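Local coordinates for protein GH127 beta-L-arabinofuranoside (Geobacillus stearothermophilus, PDB 4QK0) that probably removes beta-L-arabinofuranosyl residues from arabinose-containing sugars by hydrolysis, as a glycoside hydrolase of family GH127, at residues G206-N209 with Y210-L213. Residues are numbered along the deposited sequence; the frame is centred on the assembly and turned at random.
Sequences GNEN and YLKL
Asn207 lies across one face of the Tyr210 ring at the start of helix 208-220, and its side chain can be followed atom by atom. CB rests on the ring's CE2 side, 3.7 Å from Tyr210 CE2. CG stands 4.0 Å above the ring plane, displaced toward the rim, and ND2 reaches the far end of the ring, 3.7 Å from Tyr210 CZ. Amide and ring planes differ by 36°, so the amide is tilted over the ring and not stacked flat on it. With CG anti to the backbone N (chi1 -172°), OD1 turns back to the chain and accepts from Asn209 N at 2.9 Å, the donor lying somewhat off the carbonyl plane. Asn207 sits at the N-cap position, and this is its capping bond; Gly206, with positive phi, ends helix 194-205, so the two residues make the tight turn between consecutive helices of the helical GH127 catalytic domain. The amide's other end, ND2, donates to a water that in turn donates to Tyr210 OH, 2.9 Å from the water oxygen. Tyr210 OH also hydrogen-bonds Asp172 of helix 162-177, while the side chain touches Leu201 and Thr205 of helix 194-205 and Cys168 and Ala171 of helix 162-177. Cutting Tyr210 back to an alanine is likely to leave Asp172 without its phenolic partner and the Asn207 amide without the ring beneath it. The backbone adds a bond from Tyr210 N to Asn207 O, 3.1 Å long, in which the donor sits above the carbonyl plane. Regular helical bonding follows at once: Lys212 N donates to Glu208 O at 3.0 Å, and Leu213 N to Asn209 O. On another side of the helix, Glu208 and Leu211 run side by side, OE1 4.0 Å from Leu211 CD2.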
ATOM      1  N   GLY A 206      45.340 -12.608 -10.222  1.00 35.53           N
ATOM      2  CA  GLY A 206      46.217 -11.571 -10.721  1.00 33.48           C
ATOM      3  C   GLY A 206      46.040 -11.267 -12.192  1.00 34.41           C
ATOM      4  O   GLY A 206      46.722 -10.405 -12.744  1.00 35.41           O
ATOM      5  N   ASN A 207      45.110 -11.948 -12.850  1.00 35.11           N
ATOM      6  CA  ASN A 207      44.833 -11.682 -14.262  1.00 33.50           C
ATOM      7  C   ASN A 207      44.060 -10.381 -14.486  1.00 38.40           C
ATOM      8  O   ASN A 207      42.838 -10.304 -14.306  1.00 33.78           O
ATOM      9  CB  ASN A 207      44.104 -12.866 -14.887  1.00 32.32           C
ATOM     10  CG  ASN A 207      43.955 -12.734 -16.387  1.00 32.89           C
ATOM     11  OD1 ASN A 207      44.050 -11.658 -16.953  1.00 34.57           O
ATOM     12  ND2 ASN A 207      43.691 -13.838 -17.030  1.00 35.69           N
ATOM     13  N   GLU A 208      44.772  -9.377 -14.968  1.00 38.94           N
ATOM     14  CA  GLU A 208      44.220  -8.041 -15.223  1.00 39.37           C
ATOM     15  C   GLU A 208      43.083  -7.988 -16.222  1.00 35.34           C
ATOM     16  O   GLU A 208      42.326  -7.010 -16.239  1.00 31.52           O
ATOM     17  CB  GLU A 208      45.312  -7.095 -15.760  1.00 45.51           C
ATOM     18  CG  GLU A 208      46.533  -6.942 -14.859  1.00 57.43           C
ATOM     19  CD  GLU A 208      46.463  -5.744 -13.933  1.00 63.90           C
ATOM     20  OE1 GLU A 208      45.736  -4.782 -14.264  1.00 74.50           O
ATOM     21  OE2 GLU A 208      47.144  -5.759 -12.880  1.00 73.66           O
ATOM     22  N   ASN A 209      42.965  -8.977 -17.101  1.00 34.61           N
ATOM     23  CA  ASN A 209      41.808  -8.970 -18.011  1.00 34.88           C
ATOM     24  C   ASN A 209      40.473  -8.919 -17.250  1.00 31.11           C
ATOM     25  O   ASN A 209      39.525  -8.319 -17.717  1.00 30.88           O
ATOM     26  CB  ASN A 209      41.793 -10.209 -18.875  1.00 38.30           C
ATOM     27  CG  ASN A 209      43.009 -10.317 -19.795  1.00 42.44           C
ATOM     28  OD1 ASN A 209      43.694  -9.329 -20.063  1.00 40.58           O
ATOM     29  ND2 ASN A 209      43.206 -11.504 -20.358  1.00 39.13           N
ATOM     30  N   TYR A 210      40.435  -9.561 -16.080  1.00 29.77           N
ATOM     31  CA  TYR A 210      39.212  -9.725 -15.310  1.00 29.34           C
ATOM     32  C   TYR A 210      38.836  -8.383 -14.687  1.00 31.02           C
ATOM     33  O   TYR A 210      37.654  -7.955 -14.703  1.00 28.52           O
ATOM     34  CB  TYR A 210      39.368 -10.842 -14.253  1.00 25.96           C
ATOM     35  CG  TYR A 210      39.664 -12.212 -14.864  1.00 26.41           C
ATOM     36  CD1 TYR A 210      39.199 -12.554 -16.117  1.00 27.90           C
ATOM     37  CD2 TYR A 210      40.406 -13.158 -14.185  1.00 28.15           C
ATOM     38  CE1 TYR A 210      39.455 -13.805 -16.674  1.00 28.68           C
ATOM     39  CE2 TYR A 210      40.687 -14.401 -14.749  1.00 25.42           C
ATOM     40  CZ  TYR A 210      40.223 -14.712 -16.001  1.00 27.12           C
ATOM     41  OH  TYR A 210      40.483 -15.955 -16.585  1.00 25.74           O
ATOM     42  N   LEU A 211      39.852  -7.698 -14.202  1.00 30.03           N
ATOM     43  CA  LEU A 211      39.691  -6.346 -13.655  1.00 29.78           C
ATOM     44  C   LEU A 211      39.212  -5.376 -14.703  1.00 28.67           C
ATOM     45  O   LEU A 211      38.229  -4.654 -14.499  1.00 29.41           O
ATOM     46  CB  LEU A 211      40.989  -5.879 -13.052  1.00 31.82           C
ATOM     47  CG  LEU A 211      40.989  -4.448 -12.569  1.00 35.53           C
ATOM     48  CD1 LEU A 211      40.103  -4.330 -11.355  1.00 34.20           C
ATOM     49  CD2 LEU A 211      42.411  -4.049 -12.215  1.00 37.43           C
ATOM     50  N   LYS A 212      39.790  -5.458 -15.888  1.00 31.06           N
ATOM     51  CA  LYS A 212      39.336  -4.607 -16.983  1.00 30.38           C
ATOM     52  C   LYS A 212      37.931  -4.936 -17.537  1.00 29.03           C
ATOM     53  O   LYS A 212      37.207  -4.077 -18.007  1.00 25.82           O
ATOM     54  CB  LYS A 212      40.348  -4.680 -18.099  1.00 36.79           C
ATOM     55  CG  LYS A 212      41.642  -3.966 -17.735  1.00 43.59           C
ATOM     56  CD  LYS A 212      42.263  -3.345 -18.979  1.00 49.90           C
ATOM     57  CE  LYS A 212      43.262  -4.259 -19.656  1.00 52.19           C
ATOM     58  NZ  LYS A 212      44.642  -3.894 -19.212  1.00 51.73           N
ATOM     59  N   LEU A 213      37.593  -6.213 -17.537  1.00 25.44           N
ATOM     60  CA  LEU A 213      36.296  -6.632 -17.989  1.00 26.15           C
ATOM     61  C   LEU A 213      35.204  -6.107 -16.988  1.00 22.45           C
ATOM     62  O   LEU A 213      34.226  -5.529 -17.396  1.00 23.48           O
ATOM     63  CB  LEU A 213      36.288  -8.173 -18.092  1.00 26.22           C
ATOM     64  CG  LEU A 213      35.008  -8.762 -18.629  1.00 26.86           C
ATOM     65  CD1 LEU A 213      34.742  -8.193 -20.001  1.00 25.40           C
ATOM     66  CD2 LEU A 213      35.089 -10.272 -18.683  1.00 27.29           C
TER
HETATM   67  O   HOH W   1      43.133 -16.837 -15.791  1.00 38.25           O